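Local coordinates for protein Sf11-rnase (PDB 1IOO) that cleaves RNA as a secreted, glycosylated T2-family ribonuclease of the style, associated with the rejection of self pollen in Nicotiana alata, at residues 4-9 against 150-155. Numbering follows the deposited sequence.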
# COMPACT_ATOMS: atom_id res chain seq x y z
N TYR A 4 -14.61 4.38 -2.82
CA TYR A 4 -13.90 3.13 -2.56
C TYR A 4 -12.71 3.32 -1.63
O TYR A 4 -12.30 4.44 -1.33
CB TYR A 4 -13.40 2.54 -3.89
CG TYR A 4 -12.37 3.41 -4.60
CD1 TYR A 4 -11.01 3.23 -4.38
CD2 TYR A 4 -12.77 4.43 -5.46
CE1 TYR A 4 -10.06 4.05 -5.00
CE2 TYR A 4 -11.84 5.26 -6.08
CZ TYR A 4 -10.49 5.07 -5.85
OH TYR A 4 -9.58 5.92 -6.44
N LEU A 5 -12.18 2.20 -1.16
CA LEU A 5 -10.99 2.18 -0.33
C LEU A 5 -9.86 1.54 -1.11
O LEU A 5 -10.03 0.48 -1.70
CB LEU A 5 -11.20 1.33 0.93
CG LEU A 5 -12.00 1.84 2.11
CD1 LEU A 5 -12.16 0.70 3.11
CD2 LEU A 5 -11.27 3.02 2.76
N GLN A 6 -8.70 2.18 -1.13
CA GLN A 6 -7.57 1.61 -1.83
C GLN A 6 -6.47 1.20 -0.86
O GLN A 6 -5.89 2.05 -0.18
CB GLN A 6 -6.98 2.58 -2.86
CG GLN A 6 -5.80 1.95 -3.59
CD GLN A 6 -5.13 2.86 -4.60
OE1 GLN A 6 -4.19 2.45 -5.29
NE2 GLN A 6 -5.60 4.09 -4.69
N LEU A 7 -6.24 -0.10 -0.75
CA LEU A 7 -5.14 -0.58 0.06
C LEU A 7 -3.87 -0.50 -0.77
O LEU A 7 -3.78 -1.11 -1.84
CB LEU A 7 -5.37 -2.03 0.50
CG LEU A 7 -4.21 -2.66 1.29
CD1 LEU A 7 -4.16 -2.07 2.69
CD2 LEU A 7 -4.39 -4.17 1.36
N VAL A 8 -2.92 0.30 -0.32
CA VAL A 8 -1.67 0.46 -1.05
C VAL A 8 -0.55 -0.30 -0.37
O VAL A 8 -0.19 -0.01 0.77
CB VAL A 8 -1.27 1.95 -1.16
CG1 VAL A 8 0.01 2.08 -1.99
CG2 VAL A 8 -2.41 2.73 -1.80
N LEU A 9 -0.02 -1.28 -1.08
CA LEU A 9 1.07 -2.10 -0.56
C LEU A 9 2.39 -1.74 -1.23
O LEU A 9 2.49 -1.70 -2.45
CB LEU A 9 0.77 -3.59 -0.79
CG LEU A 9 -0.49 -4.12 -0.10
CD1 LEU A 9 -0.73 -5.57 -0.51
CD2 LEU A 9 -0.37 -4.01 1.41
N ASP A 150 -4.28 -1.85 -9.09
CA ASP A 150 -3.49 -0.79 -9.70
C ASP A 150 -2.02 -1.05 -9.50
O ASP A 150 -1.51 -1.01 -8.39
CB ASP A 150 -3.85 0.60 -9.14
CG ASP A 150 -3.20 1.73 -9.94
OD1 ASP A 150 -3.05 1.59 -11.18
OD2 ASP A 150 -2.84 2.78 -9.35
N ILE A 151 -1.34 -1.39 -10.60
CA ILE A 151 0.09 -1.64 -10.56
C ILE A 151 0.84 -0.33 -10.74
O ILE A 151 0.74 0.31 -11.78
CB ILE A 151 0.50 -2.62 -11.68
CG1 ILE A 151 -0.39 -3.87 -11.63
CG2 ILE A 151 1.97 -2.99 -11.53
CD1 ILE A 151 -0.45 -4.54 -10.27
N LYS A 152 1.56 0.09 -9.70
CA LYS A 152 2.26 1.37 -9.73
C LYS A 152 3.75 1.19 -9.92
O LYS A 152 4.40 0.41 -9.23
CB LYS A 152 1.97 2.13 -8.43
CG LYS A 152 0.48 2.28 -8.15
CD LYS A 152 0.23 2.98 -6.83
CE LYS A 152 -1.26 3.07 -6.54
NZ LYS A 152 -1.50 3.83 -5.28
N CYS A 153 4.31 1.95 -10.87
CA CYS A 153 5.73 1.85 -11.14
C CYS A 153 6.46 3.12 -10.80
O CYS A 153 5.87 4.20 -10.70
CB CYS A 153 6.00 1.55 -12.61
SG CYS A 153 5.51 -0.11 -13.15
N ALA A 154 7.76 2.97 -10.59
CA ALA A 154 8.65 4.08 -10.36
C ALA A 154 9.86 3.92 -11.24
O ALA A 154 10.22 2.80 -11.61
CB ALA A 154 9.07 4.13 -8.90
N GLU A 155 10.47 5.03 -11.63
CA GLU A 155 11.66 4.97 -12.45
C GLU A 155 12.82 5.67 -11.77
O GLU A 155 13.02 6.87 -11.93
CB GLU A 155 11.42 5.59 -13.84
CG GLU A 155 10.47 4.79 -14.72
CD GLU A 155 10.46 5.24 -16.17
OE1 GLU A 155 9.58 4.77 -16.93
OE2 GLU A 155 11.33 6.04 -16.56
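Between Q6 and K152 a single hydrogen bond joins two strands that do not pair directly. The side chains come from opposite directions and meet at their polar ends, K152 NZ donating to Q6 OE1 over 3.0 Å. The ammonium group does not lie in the amide plane: it sits above it, 46° out, with a C=O...N angle of 122°, so it approaches the oxygen obliquely, away from a lone-pair direction. K152 CE follows closely, 3.2 Å from Q6 OE1. Extended chains make this reach possible. Q6 has CG anti to the backbone N (chi1 -179°) and runs straight from there to its amide, while K152 is stretched out to NZ, and the two chains share the span between the strands, whose axes stay 9.3 Å apart.

V8, two residues along the same strand, supplies an apolar neighbour. Its side chain crosses that of K152 at about a right angle, and its two methyls lie beside the ammonium, CG2 at 3.8 Å from K152 NZ and CG1 slightly farther. D150 adds a looser contact, its CB 4.3 Å from Q6 OE1, while its carboxylate is turned to the backbone of S183. K152 also touches W35 and E165 on neighbouring strands.

Strand 162-170 pairs antiparallel with both strands and lies between them in the sheet, which explains why they run in roughly the same direction. V8 also packs on H32, the catalytic proton donor. This is a next-but-one strand contact across one face of the central antiparallel sheet of the RNase T2 fold, close to its active site.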